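Local coordinates for CurM Sulfotransferase (PDB 4GBM), which probably transfers a sulfo group from PAPS to its substrate in the curacin biosynthetic pathway, leaving adenosine-3'-5'-diphosphate as the spent nucleotide, at residues Glu86-Gln89 with Lys90-Glu94; Ala102-Ala105 with Leu106-Leu110; Ala53-Ser56 with Ser57-Ser60. The protein carries 2 engineered substitutions. One frame throughout, in Å; residues are numbered along the deposited sequence.

Contact 1. Residues Glu86-Gln89 with Lys90-Glu94; sequences EGLQ and KTFME. With ZN (zinc ion), chain B; SO4 (sulfate ion), chain Q.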
ATOM      1  N   GLU A  86       3.137   9.579  -9.660  1.00 20.55           N
ATOM      2  CA  GLU A  86       2.740  10.957  -9.376  1.00 20.49           C
ATOM      3  C   GLU A  86       1.801  11.119  -8.181  1.00 19.98           C
ATOM      4  O   GLU A  86       1.091  12.120  -8.090  1.00 20.36           O
ATOM      5  CB  GLU A  86       2.110  11.579 -10.622  1.00 21.40           C
ATOM      6  CG  GLU A  86       3.078  11.689 -11.785  1.00 22.99           C
ATOM      7  CD  GLU A  86       2.505  12.402 -12.987  1.00 27.91           C
ATOM      8  OE1 GLU A  86       3.286  12.653 -13.921  1.00 30.15           O
ATOM      9  OE2 GLU A  86       1.291  12.714 -13.012  1.00 27.51           O
ATOM     10  N   GLY A  87       1.805  10.148  -7.264  1.00 19.49           N
ATOM     11  CA  GLY A  87       0.989  10.235  -6.048  1.00 19.23           C
ATOM     12  C   GLY A  87       1.115  11.578  -5.347  1.00 19.13           C
ATOM     13  O   GLY A  87       0.111  12.203  -4.991  1.00 19.47           O
ATOM     14  N   LEU A  88       2.351  12.026  -5.146  1.00 18.89           N
ATOM     15  CA  LEU A  88       2.584  13.307  -4.475  1.00 18.88           C
ATOM     16  C   LEU A  88       2.092  14.490  -5.305  1.00 19.49           C
ATOM     17  O   LEU A  88       1.431  15.387  -4.777  1.00 19.81           O
ATOM     18  CB  LEU A  88       4.061  13.467  -4.092  1.00 18.70           C
ATOM     19  CG  LEU A  88       4.418  14.666  -3.201  1.00 18.71           C
ATOM     20  CD1 LEU A  88       3.758  14.557  -1.818  1.00 19.99           C
ATOM     21  CD2 LEU A  88       5.931  14.768  -3.063  1.00 18.82           C
ATOM     22  N   GLN A  89       2.389  14.476  -6.603  1.00 19.90           N
ATOM     23  CA  GLN A  89       1.899  15.506  -7.528  1.00 20.81           C
ATOM     24  C   GLN A  89       0.370  15.566  -7.550  1.00 21.41           C
ATOM     25  O   GLN A  89      -0.210  16.646  -7.454  1.00 22.18           O
ATOM     26  CB  GLN A  89       2.456  15.269  -8.931  1.00 21.64           C
ATOM     27  CG  GLN A  89       2.256  16.419  -9.892  1.00 24.53           C
ATOM     28  CD  GLN A  89       2.789  16.112 -11.282  1.00 30.13           C
ATOM     29  OE1 GLN A  89       2.025  15.836 -12.205  1.00 34.37           O
ATOM     30  NE2 GLN A  89       4.109  16.151 -11.433  1.00 32.45           N
ATOM     31  N   LYS A  90      -0.276  14.401  -7.649  1.00 21.27           N
ATOM     32  CA  LYS A  90      -1.736  14.320  -7.632  1.00 22.06           C
ATOM     33  C   LYS A  90      -2.328  14.777  -6.309  1.00 22.10           C
ATOM     34  O   LYS A  90      -3.406  15.378  -6.286  1.00 23.25           O
ATOM     35  CB  LYS A  90      -2.215  12.898  -7.956  1.00 22.18           C
ATOM     36  CG  LYS A  90      -2.092  12.538  -9.427  1.00 25.23           C
ATOM     37  CD  LYS A  90      -2.548  11.109  -9.685  1.00 28.93           C
ATOM     38  CE  LYS A  90      -2.453  10.763 -11.164  1.00 32.33           C
ATOM     39  NZ  LYS A  90      -3.333  11.614 -12.010  1.00 36.38           N
ATOM     40  N   THR A  91      -1.626  14.487  -5.211  1.00 21.12           N
ATOM     41  CA  THR A  91      -2.080  14.912  -3.891  1.00 21.27           C
ATOM     42  C   THR A  91      -2.196  16.432  -3.816  1.00 22.05           C
ATOM     43  O   THR A  91      -3.252  16.952  -3.452  1.00 23.14           O
ATOM     44  CB  THR A  91      -1.180  14.350  -2.766  1.00 20.28           C
ATOM     45  OG1 THR A  91      -1.386  12.935  -2.678  1.00 19.97           O
ATOM     46  CG2 THR A  91      -1.522  14.979  -1.425  1.00 20.61           C
ATOM     47  N   PHE A  92      -1.129  17.144  -4.179  1.00 21.73           N
ATOM     48  CA  PHE A  92      -1.170  18.604  -4.162  1.00 22.60           C
ATOM     49  C   PHE A  92      -2.187  19.178  -5.156  1.00 24.12           C
ATOM     50  O   PHE A  92      -2.808  20.206  -4.882  1.00 25.35           O
ATOM     51  CB  PHE A  92       0.227  19.208  -4.376  1.00 22.12           C
ATOM     52  CG  PHE A  92       1.118  19.128  -3.161  1.00 21.24           C
ATOM     53  CD1 PHE A  92       0.757  19.753  -1.967  1.00 23.61           C
ATOM     54  CD2 PHE A  92       2.326  18.441  -3.216  1.00 21.17           C
ATOM     55  CE1 PHE A  92       1.582  19.679  -0.847  1.00 24.12           C
ATOM     56  CE2 PHE A  92       3.158  18.361  -2.098  1.00 22.92           C
ATOM     57  CZ  PHE A  92       2.788  18.981  -0.917  1.00 22.88           C
ATOM     58  N   MET A  93      -2.376  18.498  -6.287  1.00 24.27           N
ATOM     59  CA  MET A  93      -3.413  18.883  -7.256  1.00 25.95           C
ATOM     60  C   MET A  93      -4.810  18.845  -6.647  1.00 27.08           C
ATOM     61  O   MET A  93      -5.589  19.777  -6.832  1.00 28.87           O
ATOM     62  CB  MET A  93      -3.385  17.986  -8.489  1.00 25.94           C
ATOM     63  CG  MET A  93      -2.130  18.080  -9.322  1.00 25.44           C
ATOM     64  SD  MET A  93      -2.362  17.188 -10.857  1.00 30.19           S
ATOM     65  CE  MET A  93      -0.853  16.250 -11.002  1.00 26.17           C
ATOM     66  N   GLU A  94      -5.116  17.764  -5.924  1.00 26.48           N
ATOM     67  CA  GLU A  94      -6.426  17.588  -5.289  1.00 29.19           C
ATOM     68  C   GLU A  94      -6.659  18.597  -4.168  1.00 30.01           C
ATOM     69  O   GLU A  94      -7.655  19.329  -4.173  1.00 33.15           O
ATOM     70  CB  GLU A  94      -6.569  16.170  -4.715  1.00 27.95           C
ATOM     71  CG  GLU A  94      -6.677  15.048  -5.739  1.00 31.94           C
ATOM     72  CD  GLU A  94      -8.038  14.964  -6.425  1.00 37.34           C
ATOM     73  OE1 GLU A  94      -8.105  14.342  -7.506  1.00 37.20           O
ATOM     74  OE2 GLU A  94      -9.036  15.510  -5.895  1.00 42.60           O
TER
HETATM   75 ZN    ZN B 401       2.206  13.587 -15.346  0.50 12.64          ZN
HETATM   76  S   SO4 Q 416       6.041  13.464  -7.700  0.80 19.76           S
HETATM   77  O1  SO4 Q 416       6.455  13.714  -6.325  0.80 23.16           O
HETATM   78  O2  SO4 Q 416       6.765  12.282  -8.168  0.80 30.10           O
HETATM   79  O3  SO4 Q 416       4.611  13.190  -7.755  0.80 21.64           O
HETATM   80  O4  SO4 Q 416       6.412  14.629  -8.492  0.80 27.41           O
HETATM   81  O   HOH W   1       0.986  15.120 -14.959  1.00 28.43           O
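Leu88 and Phe92 lie side by side one helical turn apart, both pointing the same way, and Leu88 can be traced atom by atom. Its CB lies 3.3 Å from O1 of a sulfate ion, probably a remnant of the crystallisation liquor. With CG anti to the backbone N (chi1 -171°), the branch swings back toward the next turn after CB has set off away from it. CG therefore sits between sulfate and ring, and the two methyls divide the work: Leu88 CD1 meets Phe92 CE2 at 3.9 Å, while Leu88 CD2 remains 3.5 Å from sulfate O1. The anion itself is gripped by polar groups: Gln89 N donates to sulfate O3 at 2.8 Å, and Arg75 NH2 adds a second bond, so an N-H of the first helical turn and an arginine share it.

Glu86 occupies the N-cap position. Its carbonyl O receives Lys90 N at 2.7 Å, and its carboxylate OE1 binds a zinc ion at 2.0 Å; OE2 accepts from a water that is also a zinc ligand. Gly87 O is gripped twice, by Thr91 N and by Thr91 OG1 at 2.9 Å, the donors arriving from opposite faces of the carbonyl plane, which satisfies a buried hydroxyl.

Around helix 87-96, Leu88 packs on Met72 and Arg75 of helix 72-78, Phe92 enters between helices 100-113 and 117-128, and Thr91 touches Leu124 of helix 117-128 and Phe59 of strand 58-59.

Contact 2. Residues Ala102-Ala105 with Leu106-Leu110; sequences ASQA and LIKDL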
ATOM      1  N   ALA A 102       1.596  23.415 -11.878  1.00 23.93           N
ATOM      2  CA  ALA A 102       1.693  24.185 -10.634  1.00 22.51           C
ATOM      3  C   ALA A 102       2.049  23.286  -9.451  1.00 21.67           C
ATOM      4  O   ALA A 102       2.835  23.679  -8.583  1.00 21.33           O
ATOM      5  CB  ALA A 102       0.400  24.962 -10.361  1.00 23.17           C
ATOM      6  N   SER A 103       1.477  22.081  -9.430  1.00 20.17           N
ATOM      7  CA  SER A 103       1.796  21.096  -8.396  1.00 19.42           C
ATOM      8  C   SER A 103       3.273  20.694  -8.470  1.00 18.82           C
ATOM      9  O   SER A 103       3.960  20.642  -7.445  1.00 19.17           O
ATOM     10  CB  SER A 103       0.891  19.873  -8.528  1.00 18.74           C
ATOM     11  OG  SER A 103       1.128  18.946  -7.485  1.00 19.56           O
ATOM     12  N   GLN A 104       3.765  20.443  -9.683  1.00 20.73           N
ATOM     13  CA  GLN A 104       5.188  20.142  -9.889  1.00 20.53           C
ATOM     14  C   GLN A 104       6.106  21.286  -9.426  1.00 20.36           C
ATOM     15  O   GLN A 104       7.145  21.034  -8.806  1.00 20.32           O
ATOM     16  CB  GLN A 104       5.472  19.795 -11.353  1.00 22.82           C
ATOM     17  CG  GLN A 104       6.932  19.420 -11.611  1.00 26.68           C
ATOM     18  CD  GLN A 104       7.289  19.340 -13.084  1.00 32.93           C
ATOM     19  OE1 GLN A 104       6.925  20.207 -13.883  1.00 34.63           O
ATOM     20  NE2 GLN A 104       8.024  18.300 -13.447  1.00 33.57           N
ATOM     21  N   ALA A 105       5.710  22.525  -9.719  1.00 20.15           N
ATOM     22  CA  ALA A 105       6.472  23.715  -9.319  1.00 19.65           C
ATOM     23  C   ALA A 105       6.577  23.812  -7.795  1.00 18.77           C
ATOM     24  O   ALA A 105       7.630  24.173  -7.254  1.00 18.94           O
ATOM     25  CB  ALA A 105       5.842  24.979  -9.903  1.00 21.52           C
ATOM     26  N   LEU A 106       5.484  23.482  -7.110  1.00 17.47           N
ATOM     27  CA  LEU A 106       5.473  23.464  -5.646  1.00 16.32           C
ATOM     28  C   LEU A 106       6.434  22.402  -5.100  1.00 15.67           C
ATOM     29  O   LEU A 106       7.242  22.681  -4.208  1.00 15.57           O
ATOM     30  CB  LEU A 106       4.053  23.231  -5.118  1.00 15.82           C
ATOM     31  CG  LEU A 106       3.867  23.016  -3.608  1.00 15.89           C
ATOM     32  CD1 LEU A 106       4.397  24.198  -2.799  1.00 18.55           C
ATOM     33  CD2 LEU A 106       2.395  22.754  -3.289  1.00 16.04           C
ATOM     34  N   ILE A 107       6.346  21.186  -5.636  1.00 15.31           N
ATOM     35  CA  ILE A 107       7.231  20.098  -5.210  1.00 14.80           C
ATOM     36  C   ILE A 107       8.706  20.452  -5.442  1.00 15.38           C
ATOM     37  O   ILE A 107       9.555  20.207  -4.580  1.00 15.12           O
ATOM     38  CB  ILE A 107       6.839  18.752  -5.872  1.00 14.41           C
ATOM     39  CG1 ILE A 107       5.488  18.292  -5.312  1.00 14.01           C
ATOM     40  CG2 ILE A 107       7.907  17.686  -5.619  1.00 16.28           C
ATOM     41  CD1 ILE A 107       4.755  17.286  -6.183  1.00 13.59           C
ATOM     42  N   LYS A 108       9.002  21.074  -6.579  1.00 16.80           N
ATOM     43  CA  LYS A 108      10.370  21.496  -6.865  1.00 17.00           C
ATOM     44  C   LYS A 108      10.872  22.527  -5.853  1.00 17.60           C
ATOM     45  O   LYS A 108      12.063  22.558  -5.534  1.00 17.62           O
ATOM     46  CB  LYS A 108      10.495  22.032  -8.291  1.00 18.85           C
ATOM     47  CG  LYS A 108      10.431  20.946  -9.351  1.00 21.87           C
ATOM     48  CD  LYS A 108      10.852  21.463 -10.710  1.00 26.67           C
ATOM     49  CE  LYS A 108      10.758  20.365 -11.761  1.00 28.74           C
ATOM     50  NZ  LYS A 108      11.546  19.155 -11.377  1.00 31.19           N
ATOM     51  N   ASP A 109       9.965  23.359  -5.343  1.00 17.03           N
ATOM     52  CA  ASP A 109      10.341  24.351  -4.339  1.00 17.18           C
ATOM     53  C   ASP A 109      10.689  23.669  -3.015  1.00 16.40           C
ATOM     54  O   ASP A 109      11.635  24.073  -2.330  1.00 17.38           O
ATOM     55  CB  ASP A 109       9.229  25.377  -4.137  1.00 17.33           C
ATOM     56  CG  ASP A 109       9.719  26.616  -3.418  1.00 18.93           C
ATOM     57  OD1 ASP A 109      10.262  27.514  -4.091  1.00 21.29           O
ATOM     58  OD2 ASP A 109       9.575  26.686  -2.178  1.00 19.32           O
ATOM     59  N   LEU A 110       9.931  22.631  -2.666  1.00 15.64           N
ATOM     60  CA  LEU A 110      10.196  21.858  -1.453  1.00 15.37           C
ATOM     61  C   LEU A 110      11.541  21.153  -1.573  1.00 16.12           C
ATOM     62  O   LEU A 110      12.281  21.052  -0.597  1.00 16.40           O
ATOM     63  CB  LEU A 110       9.081  20.830  -1.196  1.00 14.05           C
ATOM     64  CG  LEU A 110       7.624  21.307  -1.211  1.00 16.26           C
ATOM     65  CD1 LEU A 110       6.679  20.159  -0.843  1.00 13.95           C
ATOM     66  CD2 LEU A 110       7.402  22.527  -0.303  1.00 15.57           C
TER
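Gln104 and Lys108 are brought alongside each other by complementary first torsions: Gln104 CG lies opposite its backbone N (chi1 -178°), whereas Lys108 CG lies opposite its carbonyl carbon (chi1 -73°) and so leans back along the helix toward the preceding turn. The lean is measurable at the base, where Lys108 CG comes within 3.3 Å of Gln104 O, and at the far end, where Lys108 CE passes Gln104 NE2 at 3.8 Å. The lysine thus passes the backbone oxygen with its first carbons and reaches the amide with CE, the two chains pointing the same way.

Ile107 leans back in the same manner on another side of the helix. Its CG1 lies 3.5 Å from Ser103 O, and its CD1 continues past that carbonyl, 3.7 Å from the same oxygen. Ser103 OG points elsewhere, being hydrogen-bonded to Gln89 O of helix 87-96; this satisfies a buried hydroxyl and joins two successive helices.

Beneath these side chains four backbone bonds of the i to i+4 kind tie the two halves together: Leu106 N to Ala102 O, Ile107 N to Ser103 O, Lys108 N to Gln104 O and Asp109 N to Ala105 O. That from Ile107 N to Ser103 O measures 3.0 Å.

Lys108 and Asp109 are exposed, while Ser103 and Leu106 meet Phe92 of helix 87-96. This is the pattern of an amphipathic alpha-helix at a protein surface, here helix 100-113 laid against its predecessor in the chain.

Contact 3. Residues Ala53-Ser56 with Ser57-Ser60; sequences AGHS and SLFS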
ATOM      1  N   ALA A  53     -10.371   5.741  -0.296  1.00 10.33           N
ATOM      2  CA  ALA A  53     -10.330   7.080  -0.908  1.00 11.50           C
ATOM      3  C   ALA A  53     -11.713   7.723  -1.009  1.00 13.34           C
ATOM      4  O   ALA A  53     -11.826   8.950  -1.087  1.00 17.19           O
ATOM      5  CB  ALA A  53      -9.664   7.026  -2.289  1.00 10.69           C
ATOM      6  N   GLY A  54     -12.752   6.891  -0.999  1.00 12.05           N
ATOM      7  CA  GLY A  54     -14.128   7.365  -1.062  1.00 14.11           C
ATOM      8  C   GLY A  54     -14.681   7.931   0.233  1.00 13.19           C
ATOM      9  O   GLY A  54     -15.686   8.638   0.214  1.00 15.28           O
ATOM     10  N   HIS A  55     -14.024   7.640   1.354  1.00 11.42           N
ATOM     11  CA  HIS A  55     -14.524   8.069   2.656  1.00 11.60           C
ATOM     12  C   HIS A  55     -14.215   9.544   2.932  1.00 12.20           C
ATOM     13  O   HIS A  55     -13.080   9.979   2.771  1.00 12.89           O
ATOM     14  CB  HIS A  55     -13.918   7.201   3.755  1.00 11.47           C
ATOM     15  CG  HIS A  55     -14.687   7.238   5.035  1.00 12.59           C
ATOM     16  ND1 HIS A  55     -14.716   8.345   5.853  1.00 13.61           N
ATOM     17  CD2 HIS A  55     -15.460   6.303   5.637  1.00 12.96           C
ATOM     18  CE1 HIS A  55     -15.481   8.094   6.902  1.00 15.00           C
ATOM     19  NE2 HIS A  55     -15.944   6.861   6.795  1.00 14.17           N
ATOM     20  N   SER A  56     -15.217  10.296   3.380  1.00 12.15           N
ATOM     21  CA  SER A  56     -15.049  11.732   3.616  1.00 13.38           C
ATOM     22  C   SER A  56     -14.066  12.090   4.734  1.00 14.41           C
ATOM     23  O   SER A  56     -13.588  13.229   4.791  1.00 15.40           O
ATOM     24  CB  SER A  56     -16.403  12.405   3.866  1.00 15.27           C
ATOM     25  OG  SER A  56     -16.957  12.021   5.111  1.00 16.32           O
ATOM     26  N   SER A  57     -13.774  11.137   5.619  1.00 13.14           N
ATOM     27  CA  SER A  57     -12.863  11.369   6.750  1.00 13.44           C
ATOM     28  C   SER A  57     -11.416  11.024   6.427  1.00 12.83           C
ATOM     29  O   SER A  57     -10.522  11.257   7.245  1.00 13.56           O
ATOM     30  CB  SER A  57     -13.293  10.548   7.971  1.00 14.03           C
ATOM     31  OG  SER A  57     -14.579  10.930   8.435  1.00 18.32           O
ATOM     32  N   LEU A  58     -11.201  10.456   5.244  1.00 11.46           N
ATOM     33  CA  LEU A  58      -9.897   9.899   4.879  1.00 10.99           C
ATOM     34  C   LEU A  58      -9.361  10.545   3.613  1.00 11.89           C
ATOM     35  O   LEU A  58     -10.125  11.067   2.795  1.00 14.71           O
ATOM     36  CB  LEU A  58     -10.003   8.377   4.691  1.00 10.07           C
ATOM     37  CG  LEU A  58     -10.582   7.542   5.846  1.00  9.62           C
ATOM     38  CD1 LEU A  58     -10.624   6.069   5.461  1.00 10.21           C
ATOM     39  CD2 LEU A  58      -9.797   7.735   7.146  1.00 11.21           C
ATOM     40  N   PHE A  59      -8.040  10.534   3.466  1.00  9.77           N
ATOM     41  CA  PHE A  59      -7.407  10.932   2.218  1.00  9.28           C
ATOM     42  C   PHE A  59      -6.426   9.839   1.856  1.00  9.14           C
ATOM     43  O   PHE A  59      -5.495   9.581   2.607  1.00  8.98           O
ATOM     44  CB  PHE A  59      -6.680  12.272   2.356  1.00 11.37           C
ATOM     45  CG  PHE A  59      -6.076  12.749   1.072  1.00 13.18           C
ATOM     46  CD1 PHE A  59      -4.751  12.459   0.762  1.00 14.68           C
ATOM     47  CD2 PHE A  59      -6.842  13.461   0.153  1.00 18.59           C
ATOM     48  CE1 PHE A  59      -4.191  12.885  -0.437  1.00 16.96           C
ATOM     49  CE2 PHE A  59      -6.285  13.896  -1.052  1.00 20.81           C
ATOM     50  CZ  PHE A  59      -4.957  13.607  -1.345  1.00 19.53           C
ATOM     51  N   SER A  60      -6.652   9.183   0.719  1.00  8.55           N
ATOM     52  CA  SER A  60      -5.957   7.933   0.410  1.00  8.34           C
ATOM     53  C   SER A  60      -5.408   7.953  -1.024  1.00  9.95           C
ATOM     54  O   SER A  60      -6.082   7.495  -1.960  1.00 10.30           O
ATOM     55  CB  SER A  60      -6.926   6.762   0.630  1.00 10.02           C
ATOM     56  OG  SER A  60      -6.283   5.514   0.516  1.00  9.73           O
TER
HETATM   57  O   HOH W   2      -8.940  10.187  -0.771  1.00 14.98           O
HETATM   58  O   HOH W   3     -11.968  10.950   0.851  1.00 17.50           O
HETATM   59  O   HOH W   4     -16.142  12.891   7.509  1.00 28.34           O
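His55 and Ser57 bury the most surface in this tight bend, and a side-chain to backbone bond joins them: Ser57 N donates to His55 ND1 at 3.0 Å. The bond is nearly straight, 161° at the hydrogen, and the donor lies only 6° out of the imidazole plane, at the ring edge. A first torsion of -160°, with CG roughly opposite the histidine's own N, turns the ring toward the following residues instead of back along the chain. The Ser57 side chain stays close to the ring as well, its OG standing 3.3 Å from His55 CE1.

Leu58 completes the trio. Its N binds His55 O at 3.1 Å, closing a type I beta turn from His55 to Leu58, although the donor sits well above the carbonyl plane. Leu58 CD1 rests 3.9 Å from His55 CB, so the leucine crosses the base of the histidine rather than its tip. That tip is engaged elsewhere, His55 NE2 being hydrogen-bonded to Pro242 O. A phenylalanine in place of His55 would probably leave both the Ser57 N-H and the Pro242 carbonyl without their mates, and the ring less firmly fixed in rotation.

Water reinforces the bend at two points. One molecule receives Ser60 N at 2.9 Å and donates to Ala53 O, joining the open ends of the bend; another lies 2.7 Å from Ser57 OG and donates to Ser56 OG, which also binds Glu244.

Since ND1 accepts and NE2 faces a carbonyl oxygen, the imidazole is probably neutral with its proton on NE2, a polar clamp holding the turn between helix 45-53 and edge strand 58-59 against the loop around Pro242.

Overall arrangement
From the N terminus the three contacts come in series, contact 3, then contact 1, then contact 2; none nests within or crosses another. Contact 3 closes the turn from helix 45-53 into strand 58-59, at one edge of the five-stranded parallel sheet. Contact 1 forms the first turns of helix 87-96, and contact 2 lies within helix 100-113, the next helix along. Helix 87-96 links the set: Thr91 CG2 touches Phe59 CE1 at 3.5 Å on the strand side, and Gln89 CA meets Ile107 CD1 at 3.6 Å on the helical side. Contacts 2 and 3 do not touch, their centres being about 24 Å apart.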